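Local coordinates for aminotransferase (Paracoccus denitrificans, PDB 4GRX), which probably transfers amino groups between amine or omega-amino acid donors and carbonyl acceptors with pyridoxal phosphate, as class III aminotransferases do, at residues A[209-212]-A[213-217]; A[218-221]-A[222-226]; A[255-258]-A[259-263]. All blocks are in the same frame, centred on the assembly; numbering follows the deposited sequence.

Contact 1: A[209-212]-A[213-217]; sequences FVAR and LAREL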
ATOM      1  N   PHE A 209     -16.507 -27.598 -20.818  1.00 30.60           N
ATOM      2  CA  PHE A 209     -16.471 -26.451 -19.937  1.00 28.86           C
ATOM      3  C   PHE A 209     -15.336 -25.484 -20.285  1.00 27.74           C
ATOM      4  O   PHE A 209     -15.560 -24.272 -20.335  1.00 26.92           O
ATOM      5  CB  PHE A 209     -16.352 -26.921 -18.485  1.00 28.60           C
ATOM      6  CG  PHE A 209     -16.277 -25.805 -17.487  1.00 27.28           C
ATOM      7  CD1 PHE A 209     -17.378 -24.994 -17.240  1.00 26.94           C
ATOM      8  CD2 PHE A 209     -15.101 -25.567 -16.775  1.00 26.71           C
ATOM      9  CE1 PHE A 209     -17.313 -23.970 -16.301  1.00 25.87           C
ATOM     10  CE2 PHE A 209     -15.028 -24.535 -15.838  1.00 25.63           C
ATOM     11  CZ  PHE A 209     -16.138 -23.746 -15.595  1.00 25.16           C
ATOM     12  N   VAL A 210     -14.128 -26.009 -20.511  1.00 27.90           N
ATOM     13  CA  VAL A 210     -12.978 -25.167 -20.852  1.00 27.24           C
ATOM     14  C   VAL A 210     -13.174 -24.505 -22.211  1.00 27.55           C
ATOM     15  O   VAL A 210     -12.828 -23.330 -22.393  1.00 26.68           O
ATOM     16  CB  VAL A 210     -11.628 -25.923 -20.801  1.00 27.68           C
ATOM     17  CG1 VAL A 210     -10.525 -25.121 -21.498  1.00 27.09           C
ATOM     18  CG2 VAL A 210     -11.240 -26.217 -19.356  1.00 27.15           C
ATOM     19  N   ALA A 211     -13.754 -25.245 -23.154  1.00 28.86           N
ATOM     20  CA  ALA A 211     -14.074 -24.661 -24.454  1.00 29.46           C
ATOM     21  C   ALA A 211     -15.127 -23.536 -24.354  1.00 29.11           C
ATOM     22  O   ALA A 211     -15.017 -22.527 -25.062  1.00 28.71           O
ATOM     23  CB  ALA A 211     -14.495 -25.730 -25.441  1.00 30.77           C
ATOM     24  N   ARG A 212     -16.110 -23.689 -23.455  1.00 29.28           N
ATOM     25  CA  ARG A 212     -17.124 -22.649 -23.249  1.00 29.07           C
ATOM     26  C   ARG A 212     -16.500 -21.381 -22.703  1.00 28.53           C
ATOM     27  O   ARG A 212     -16.876 -20.288 -23.119  1.00 28.33           O
ATOM     28  CB  ARG A 212     -18.282 -23.109 -22.363  1.00 29.08           C
ATOM     29  CG  ARG A 212     -19.252 -21.995 -21.978  1.00 28.58           C
ATOM     30  CD  ARG A 212     -20.633 -22.488 -21.548  1.00 29.67           C
ATOM     31  NE  ARG A 212     -20.616 -23.413 -20.399  1.00 29.99           N
ATOM     32  CZ  ARG A 212     -20.565 -23.042 -19.118  1.00 29.05           C
ATOM     33  NH1 ARG A 212     -20.521 -21.754 -18.810  1.00 27.59           N
ATOM     34  NH2 ARG A 212     -20.553 -23.963 -18.143  1.00 29.39           N
ATOM     35  N   LEU A 213     -15.531 -21.503 -21.797  1.00 28.72           N
ATOM     36  CA  LEU A 213     -14.875 -20.285 -21.276  1.00 28.16           C
ATOM     37  C   LEU A 213     -13.936 -19.629 -22.302  1.00 28.54           C
ATOM     38  O   LEU A 213     -13.778 -18.411 -22.311  1.00 28.25           O
ATOM     39  CB  LEU A 213     -14.138 -20.547 -19.956  1.00 27.73           C
ATOM     40  CG  LEU A 213     -14.938 -21.037 -18.735  1.00 28.16           C
ATOM     41  CD1 LEU A 213     -14.003 -21.309 -17.568  1.00 27.87           C
ATOM     42  CD2 LEU A 213     -16.044 -20.080 -18.310  1.00 27.36           C
ATOM     43  N   ALA A 214     -13.320 -20.431 -23.166  1.00 29.71           N
ATOM     44  CA  ALA A 214     -12.472 -19.889 -24.218  1.00 29.93           C
ATOM     45  C   ALA A 214     -13.373 -19.070 -25.143  1.00 29.93           C
ATOM     46  O   ALA A 214     -13.054 -17.947 -25.540  1.00 29.17           O
ATOM     47  CB  ALA A 214     -11.769 -21.019 -24.974  1.00 30.70           C
ATOM     48  N   ARG A 215     -14.527 -19.655 -25.435  1.00 31.08           N
ATOM     49  CA  ARG A 215     -15.552 -19.065 -26.268  1.00 31.60           C
ATOM     50  C   ARG A 215     -16.109 -17.802 -25.615  1.00 30.93           C
ATOM     51  O   ARG A 215     -16.278 -16.782 -26.283  1.00 31.68           O
ATOM     52  CB  ARG A 215     -16.647 -20.103 -26.492  1.00 32.53           C
ATOM     53  CG  ARG A 215     -17.656 -19.793 -27.578  1.00 33.83           C
ATOM     54  CD  ARG A 215     -18.354 -21.068 -28.043  1.00 35.09           C
ATOM     55  NE  ARG A 215     -19.019 -21.791 -26.957  1.00 35.16           N
ATOM     56  CZ  ARG A 215     -18.782 -23.071 -26.635  1.00 35.77           C
ATOM     57  NH1 ARG A 215     -17.892 -23.793 -27.322  1.00 36.48           N
ATOM     58  NH2 ARG A 215     -19.447 -23.639 -25.631  1.00 35.23           N
ATOM     59  N   GLU A 216     -16.381 -17.867 -24.315  1.00 30.60           N
ATOM     60  CA  GLU A 216     -16.925 -16.721 -23.572  1.00 30.40           C
ATOM     61  C   GLU A 216     -15.965 -15.530 -23.624  1.00 29.30           C
ATOM     62  O   GLU A 216     -16.407 -14.377 -23.723  1.00 28.70           O
ATOM     63  CB  GLU A 216     -17.254 -17.090 -22.112  1.00 30.76           C
ATOM     64  CG  GLU A 216     -17.593 -15.890 -21.225  1.00 31.46           C
ATOM     65  CD  GLU A 216     -17.243 -16.073 -19.740  1.00 32.47           C
ATOM     66  OE1 GLU A 216     -16.047 -16.156 -19.362  1.00 32.17           O
ATOM     67  OE2 GLU A 216     -18.177 -16.109 -18.921  1.00 33.48           O
ATOM     68  N   LEU A 217     -14.664 -15.799 -23.556  1.00 28.37           N
ATOM     69  CA  LEU A 217     -13.687 -14.721 -23.618  1.00 27.83           C
ATOM     70  C   LEU A 217     -13.742 -14.052 -24.979  1.00 28.75           C
ATOM     71  O   LEU A 217     -13.816 -12.822 -25.071  1.00 28.52           O
ATOM     72  CB  LEU A 217     -12.261 -15.213 -23.317  1.00 27.56           C
ATOM     73  CG  LEU A 217     -11.069 -14.313 -23.678  1.00 27.04           C
ATOM     74  CD1 LEU A 217     -11.172 -12.928 -23.058  1.00 26.05           C
ATOM     75  CD2 LEU A 217      -9.756 -14.970 -23.279  1.00 27.04           C
TER
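Leu213 lays its isobutyl group over one face of the Phe209 ring one helical turn earlier. CD1 of Leu213 stands 3.8 Å from CZ and 3.8 Å from CE2 of Phe209, so it meets the far end of the ring, while CG of Leu213 lies over the same ring further in. With CG of Phe209 anti to the backbone N (chi1 179°), the ring lies alongside the following turn, and its end comes nearer to that turn than its CB direction would suggest. NH2 of Arg212 sits at the ring edge, in plane, so the Phe209 ring has an aliphatic group over a face and a guanidinium nitrogen at its rim.

A second overlap runs on the outer side of the helix. Arg215 bends at chi3 (57°) and doubles back, setting NH2 3.5 Å from CB of Arg212, with one guanidinium face over CA of Arg212 and the carbonyl oxygen of Ala211. The two guanidinium planes are turned 46° apart, and NE of Arg212 is 5.4 Å from NH2 of Arg215. This proximity of like charges is probably offset at Arg212 by its salt bridge to Glu204, where NH2 also bonds the carbonyl oxygen of Tyr199.

Ordinary i to i+4 bonds fix this spacing, among them Leu213 N to Phe209 O at 3.1 Å and Ala214 N to Val210 O at 3.0 Å. Glu216 carries its carboxylate off the helix to the backbone N of Thr192, just beyond strand 188-191. The inward face of helix 206-224 packs on helix 250-260, Val210 on Ala253, Leu213 on Tyr250, Ala214 on Ile257 and Leu217 on Ile254, while Leu213 also touches Thr192 and Pro194 in the loop after strand 188-191.

Contact 2: A[218-221]-A[222-226]; sequences EDTI and TREGA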
ATOM      1  N   GLU A 218     -13.720 -14.861 -26.035  1.00 30.03           N
ATOM      2  CA  GLU A 218     -13.740 -14.327 -27.380  1.00 30.70           C
ATOM      3  C   GLU A 218     -14.973 -13.468 -27.640  1.00 30.80           C
ATOM      4  O   GLU A 218     -14.876 -12.421 -28.296  1.00 31.48           O
ATOM      5  CB  GLU A 218     -13.645 -15.440 -28.404  1.00 32.86           C
ATOM      6  CG  GLU A 218     -13.276 -14.928 -29.790  1.00 35.03           C
ATOM      7  CD  GLU A 218     -12.246 -15.813 -30.437  1.00 37.05           C
ATOM      8  OE1 GLU A 218     -11.804 -16.781 -29.776  1.00 37.72           O
ATOM      9  OE2 GLU A 218     -11.877 -15.547 -31.592  1.00 38.37           O
ATOM     10  N   ASP A 219     -16.120 -13.915 -27.131  1.00 30.25           N
ATOM     11  CA  ASP A 219     -17.358 -13.157 -27.211  1.00 29.84           C
ATOM     12  C   ASP A 219     -17.215 -11.807 -26.507  1.00 27.69           C
ATOM     13  O   ASP A 219     -17.646 -10.771 -27.033  1.00 27.74           O
ATOM     14  CB  ASP A 219     -18.510 -13.952 -26.600  1.00 31.36           C
ATOM     15  CG  ASP A 219     -18.975 -15.120 -27.484  1.00 34.15           C
ATOM     16  OD1 ASP A 219     -18.540 -15.287 -28.650  1.00 35.44           O
ATOM     17  OD2 ASP A 219     -19.821 -15.885 -26.998  1.00 35.60           O
ATOM     18  N   THR A 220     -16.597 -11.810 -25.334  1.00 25.50           N
ATOM     19  CA  THR A 220     -16.363 -10.573 -24.611  1.00 24.38           C
ATOM     20  C   THR A 220     -15.477  -9.633 -25.436  1.00 24.08           C
ATOM     21  O   THR A 220     -15.764  -8.437 -25.558  1.00 23.74           O
ATOM     22  CB  THR A 220     -15.719 -10.854 -23.251  1.00 23.62           C
ATOM     23  OG1 THR A 220     -16.573 -11.733 -22.528  1.00 23.96           O
ATOM     24  CG2 THR A 220     -15.535  -9.569 -22.446  1.00 22.81           C
ATOM     25  N   ILE A 221     -14.422 -10.192 -26.023  1.00 23.98           N
ATOM     26  CA  ILE A 221     -13.512  -9.411 -26.843  1.00 24.00           C
ATOM     27  C   ILE A 221     -14.232  -8.824 -28.063  1.00 24.98           C
ATOM     28  O   ILE A 221     -13.975  -7.673 -28.418  1.00 25.42           O
ATOM     29  CB  ILE A 221     -12.240 -10.199 -27.242  1.00 24.11           C
ATOM     30  CG1 ILE A 221     -11.368 -10.438 -26.010  1.00 23.16           C
ATOM     31  CG2 ILE A 221     -11.432  -9.420 -28.272  1.00 24.61           C
ATOM     32  CD1 ILE A 221     -10.281 -11.462 -26.223  1.00 23.90           C
ATOM     33  N   THR A 222     -15.120  -9.610 -28.687  1.00 25.20           N
ATOM     34  CA  THR A 222     -15.963  -9.152 -29.800  1.00 25.85           C
ATOM     35  C   THR A 222     -16.940  -8.054 -29.354  1.00 25.55           C
ATOM     36  O   THR A 222     -17.170  -7.097 -30.075  1.00 25.81           O
ATOM     37  CB  THR A 222     -16.744 -10.341 -30.422  1.00 26.52           C
ATOM     38  OG1 THR A 222     -15.817 -11.306 -30.925  1.00 27.10           O
ATOM     39  CG2 THR A 222     -17.644  -9.903 -31.559  1.00 27.31           C
ATOM     40  N   ARG A 223     -17.498  -8.211 -28.157  1.00 25.34           N
ATOM     41  CA  ARG A 223     -18.506  -7.305 -27.599  1.00 25.51           C
ATOM     42  C   ARG A 223     -17.876  -5.935 -27.302  1.00 24.61           C
ATOM     43  O   ARG A 223     -18.430  -4.890 -27.637  1.00 24.82           O
ATOM     44  CB  ARG A 223     -19.066  -7.947 -26.309  1.00 25.78           C
ATOM     45  CG  ARG A 223     -20.397  -7.441 -25.773  1.00 26.38           C
ATOM     46  CD  ARG A 223     -20.722  -8.042 -24.405  1.00 26.52           C
ATOM     47  NE  ARG A 223     -19.948  -7.403 -23.331  1.00 26.51           N
ATOM     48  CZ  ARG A 223     -19.373  -8.041 -22.300  1.00 26.12           C
ATOM     49  NH1 ARG A 223     -19.469  -9.359 -22.177  1.00 26.71           N
ATOM     50  NH2 ARG A 223     -18.679  -7.356 -21.397  1.00 24.96           N
ATOM     51  N   GLU A 224     -16.690  -5.960 -26.709  1.00 23.76           N
ATOM     52  CA  GLU A 224     -16.038  -4.752 -26.230  1.00 23.26           C
ATOM     53  C   GLU A 224     -15.120  -4.147 -27.291  1.00 23.71           C
ATOM     54  O   GLU A 224     -15.016  -2.923 -27.410  1.00 23.59           O
ATOM     55  CB  GLU A 224     -15.241  -5.062 -24.948  1.00 22.31           C
ATOM     56  CG  GLU A 224     -16.071  -5.642 -23.813  1.00 22.29           C
ATOM     57  CD  GLU A 224     -17.112  -4.660 -23.257  1.00 22.88           C
ATOM     58  OE1 GLU A 224     -16.815  -3.443 -23.192  1.00 23.18           O
ATOM     59  OE2 GLU A 224     -18.234  -5.089 -22.876  1.00 22.95           O
ATOM     60  N   GLY A 225     -14.449  -5.015 -28.051  1.00 24.31           N
ATOM     61  CA  GLY A 225     -13.398  -4.606 -28.982  1.00 24.62           C
ATOM     62  C   GLY A 225     -12.042  -4.561 -28.300  1.00 24.03           C
ATOM     63  O   GLY A 225     -11.852  -3.841 -27.311  1.00 23.38           O
ATOM     64  N   ALA A 226     -11.103  -5.332 -28.846  1.00 24.44           N
ATOM     65  CA  ALA A 226      -9.729  -5.443 -28.360  1.00 23.73           C
ATOM     66  C   ALA A 226      -9.027  -4.099 -28.105  1.00 23.43           C
ATOM     67  O   ALA A 226      -8.249  -3.976 -27.151  1.00 22.77           O
ATOM     68  CB  ALA A 226      -8.917  -6.301 -29.317  1.00 24.61           C
TER
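This is a local contact within the last turns of helix 206-224, where the helix stops before the chain enters strand 229-234. Thr222 is held to the turn before by two bonds: its N is 2.8 Å and its OG1 3.0 Å from the carbonyl oxygen of Glu218, so one acceptor takes both. They arrive from opposite faces of the carbonyl plane, the hydroxyl 37° out of it. Placing OG1 anti to the carbonyl carbon of Thr222 (chi1 -61°) turns the hydroxyl back toward that oxygen.

On another side, Arg223 and Thr220 run alongside, pointing the same way, with CG2 of Thr220 over one guanidinium face, 4.1 Å from CZ of Arg223. The same guanidinium grips Glu224 side-on, NE at 2.9 Å and NH2 at 2.7 Å from the single oxygen OE2. NE meets the anti lone pair of OE2; both bonds are bent, the oxygen tilted from the guanidinium plane. Each carboxylate oxygen has a cationic partner, OE2 Arg223 and OE1 Lys154. Thr220 uses OG1 on the carbonyl oxygen of Glu216.

At the end, Gly225 N still bonds the carbonyl oxygen of Ile221, but its phi is 88°, where a CB would jam against the preceding carbonyl oxygen. Ala226 then brings CB to 4.1 Å from CG2 of Ile221. Such a glycine with positive phi is a classic helix terminator, here in the alpha/beta domain of a class III aminotransferase.

Contact 3: A[255-258]-A[259-263]; sequences LPIL and RKYDI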
ATOM      1  N   LEU A 255      -4.718 -18.395 -23.140  1.00 32.18           N
ATOM      2  CA  LEU A 255      -3.615 -17.534 -23.579  1.00 32.19           C
ATOM      3  C   LEU A 255      -3.522 -17.177 -25.057  1.00 33.21           C
ATOM      4  O   LEU A 255      -3.326 -15.999 -25.385  1.00 32.82           O
ATOM      5  CB  LEU A 255      -2.269 -18.020 -23.056  1.00 32.64           C
ATOM      6  CG  LEU A 255      -1.795 -17.159 -21.896  1.00 31.33           C
ATOM      7  CD1 LEU A 255      -2.518 -17.569 -20.627  1.00 30.88           C
ATOM      8  CD2 LEU A 255      -0.303 -17.300 -21.720  1.00 31.80           C
ATOM      9  N   PRO A 256      -3.668 -18.170 -25.962  1.00 34.85           N
ATOM     10  CA  PRO A 256      -3.596 -17.855 -27.396  1.00 35.97           C
ATOM     11  C   PRO A 256      -4.602 -16.787 -27.846  1.00 35.30           C
ATOM     12  O   PRO A 256      -4.262 -15.941 -28.673  1.00 34.98           O
ATOM     13  CB  PRO A 256      -3.902 -19.197 -28.056  1.00 37.46           C
ATOM     14  CG  PRO A 256      -3.368 -20.183 -27.076  1.00 37.82           C
ATOM     15  CD  PRO A 256      -3.815 -19.622 -25.757  1.00 35.99           C
ATOM     16  N   ILE A 257      -5.814 -16.816 -27.282  1.00 34.93           N
ATOM     17  CA  ILE A 257      -6.839 -15.817 -27.597  1.00 34.09           C
ATOM     18  C   ILE A 257      -6.322 -14.441 -27.184  1.00 32.83           C
ATOM     19  O   ILE A 257      -6.460 -13.469 -27.934  1.00 32.41           O
ATOM     20  CB  ILE A 257      -8.193 -16.155 -26.923  1.00 33.79           C
ATOM     21  CG1 ILE A 257      -8.710 -17.520 -27.405  1.00 35.17           C
ATOM     22  CG2 ILE A 257      -9.244 -15.095 -27.217  1.00 33.02           C
ATOM     23  CD1 ILE A 257      -9.811 -18.113 -26.550  1.00 34.93           C
ATOM     24  N   LEU A 258      -5.680 -14.369 -26.018  1.00 32.00           N
ATOM     25  CA  LEU A 258      -5.139 -13.101 -25.545  1.00 31.13           C
ATOM     26  C   LEU A 258      -3.961 -12.620 -26.392  1.00 32.65           C
ATOM     27  O   LEU A 258      -3.822 -11.418 -26.624  1.00 32.21           O
ATOM     28  CB  LEU A 258      -4.751 -13.170 -24.067  1.00 29.60           C
ATOM     29  CG  LEU A 258      -5.836 -13.469 -23.040  1.00 28.42           C
ATOM     30  CD1 LEU A 258      -5.185 -13.622 -21.685  1.00 27.66           C
ATOM     31  CD2 LEU A 258      -6.890 -12.378 -22.986  1.00 27.65           C
ATOM     32  N   ARG A 259      -3.116 -13.546 -26.849  1.00 35.13           N
ATOM     33  CA  ARG A 259      -2.038 -13.196 -27.793  1.00 37.24           C
ATOM     34  C   ARG A 259      -2.611 -12.677 -29.119  1.00 37.02           C
ATOM     35  O   ARG A 259      -2.215 -11.615 -29.595  1.00 36.82           O
ATOM     36  CB  ARG A 259      -1.047 -14.361 -28.003  1.00 40.57           C
ATOM     37  CG  ARG A 259      -0.191 -14.643 -26.768  1.00 43.07           C
ATOM     38  CD  ARG A 259       1.036 -15.517 -27.038  1.00 47.51           C
ATOM     39  NE  ARG A 259       0.756 -16.968 -26.988  1.00 50.63           N
ATOM     40  CZ  ARG A 259       0.888 -17.745 -25.908  1.00 50.00           C
ATOM     41  NH1 ARG A 259       1.294 -17.237 -24.740  1.00 48.40           N
ATOM     42  NH2 ARG A 259       0.602 -19.040 -26.000  1.00 50.80           N
ATOM     43  N   LYS A 260      -3.566 -13.412 -29.685  1.00 37.14           N
ATOM     44  CA  LYS A 260      -4.265 -13.004 -30.910  1.00 37.57           C
ATOM     45  C   LYS A 260      -4.795 -11.561 -30.872  1.00 35.94           C
ATOM     46  O   LYS A 260      -4.616 -10.827 -31.827  1.00 36.63           O
ATOM     47  CB  LYS A 260      -5.400 -13.980 -31.226  1.00 38.49           C
ATOM     48  CG  LYS A 260      -6.120 -13.728 -32.537  1.00 40.27           C
ATOM     49  CD  LYS A 260      -7.359 -14.604 -32.637  1.00 41.56           C
ATOM     50  CE  LYS A 260      -8.242 -14.219 -33.813  1.00 42.72           C
ATOM     51  NZ  LYS A 260      -9.298 -15.249 -34.044  1.00 44.04           N
ATOM     52  N   TYR A 261      -5.421 -11.149 -29.773  1.00 34.06           N
ATOM     53  CA  TYR A 261      -6.005  -9.815 -29.710  1.00 32.73           C
ATOM     54  C   TYR A 261      -5.139  -8.748 -29.038  1.00 31.43           C
ATOM     55  O   TYR A 261      -5.620  -7.669 -28.739  1.00 30.20           O
ATOM     56  CB  TYR A 261      -7.394  -9.875 -29.070  1.00 32.41           C
ATOM     57  CG  TYR A 261      -8.386 -10.731 -29.837  1.00 33.92           C
ATOM     58  CD1 TYR A 261      -9.051 -10.238 -30.967  1.00 34.64           C
ATOM     59  CD2 TYR A 261      -8.656 -12.033 -29.433  1.00 34.71           C
ATOM     60  CE1 TYR A 261      -9.956 -11.019 -31.665  1.00 36.18           C
ATOM     61  CE2 TYR A 261      -9.546 -12.827 -30.124  1.00 36.42           C
ATOM     62  CZ  TYR A 261     -10.192 -12.319 -31.235  1.00 37.52           C
ATOM     63  OH  TYR A 261     -11.079 -13.127 -31.895  1.00 39.62           O
ATOM     64  N   ASP A 262      -3.863  -9.038 -28.818  1.00 31.89           N
ATOM     65  CA  ASP A 262      -2.950  -8.091 -28.172  1.00 31.61           C
ATOM     66  C   ASP A 262      -3.481  -7.588 -26.817  1.00 30.00           C
ATOM     67  O   ASP A 262      -3.589  -6.374 -26.586  1.00 29.23           O
ATOM     68  CB  ASP A 262      -2.649  -6.880 -29.074  1.00 32.34           C
ATOM     69  CG  ASP A 262      -2.033  -7.257 -30.416  1.00 34.46           C
ATOM     70  OD1 ASP A 262      -1.284  -8.262 -30.515  1.00 35.39           O
ATOM     71  OD2 ASP A 262      -2.296  -6.504 -31.383  1.00 35.29           O
ATOM     72  N   ILE A 263      -3.798  -8.533 -25.933  1.00 29.08           N
ATOM     73  CA  ILE A 263      -4.197  -8.248 -24.555  1.00 27.28           C
ATOM     74  C   ILE A 263      -3.177  -8.855 -23.581  1.00 26.94           C
ATOM     75  O   ILE A 263      -3.133 -10.075 -23.404  1.00 27.03           O
ATOM     76  CB  ILE A 263      -5.613  -8.794 -24.255  1.00 26.88           C
ATOM     77  CG1 ILE A 263      -6.620  -8.143 -25.211  1.00 27.26           C
ATOM     78  CG2 ILE A 263      -5.988  -8.588 -22.785  1.00 25.67           C
ATOM     79  CD1 ILE A 263      -8.026  -8.699 -25.130  1.00 27.64           C
TER
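Tyr261 and Ile257 lie side by side and point the same way, CG2 of Ile257 being 3.7 Å from CE2 of Tyr261. The carbonyl oxygen of Ile257 stands at the edge of that ring, near its plane, and accepts a hydrogen bond from the backbone N of Tyr261 at 3.1 Å. A chi1 of -61°, with CG beside the backbone N, sends the ring along the Ile257 side chain. Two residues on, Ile263 brings CG2 to 3.9 Å from CD2 of Leu258, the two side chains crossing at about a right angle. Arg259 folds back along the helix with a bend at chi3 (-86°), which brings its NH1 to 3.4 Å from CD2 of Leu255, the nearest atom, while CB of Leu255 lies over one guanidinium face; CG of Pro256 approaches the same group obliquely.

What brings Ile263 back to Leu258 is a Schellman motif. Asp262, with phi 54°, is its C-prime residue; Ile263 N reaches back to Leu258 O at 3.0 Å, and Asp262 N to Arg259 O at 3.2 Å. The helix thus closes and the chain turns toward strand 265-268, completing a beta-alpha-beta unit that begins with strand 229-234.

Further out, the Tyr261 hydroxyl bonds OE2 of Glu218 on helix 206-224, to which Lys260 NZ adds only a long, weak ion pair. A phenylalanine here would keep the ring beside Ile257 but would probably leave that Glu218 oxygen without its hydroxyl partner and weaken the tie between the two helices. Ile257 and Ile263 also pack on Ile221 of helix 206-224, while on the sheet side Leu258 rests on Phe232 and Met265, Leu255 on Met265, and Ile263 on Ile229.

Overall arrangement
Contacts 1 and 2 follow directly along helix 206-224, their centres about 13 Å apart. Contact 3 comes later, after strand 229-234, at the end of helix 250-260; its centre is about 14 Å from that of contact 1 and about 11 Å from that of contact 2. Leu217 of contact 1 packs on Leu258 of contact 3, and CD1 of Ile221 meets the Tyr261 ring, so the two helices pack against each other; helix 250-260 rests on strands 229-234 and 265-268, and helix 206-224 also reaches the edge strand 188-191. All three lie on one side of the chain's centre, untouched by the other subunit, and none includes a residue of the delta-amino valeric acid pocket.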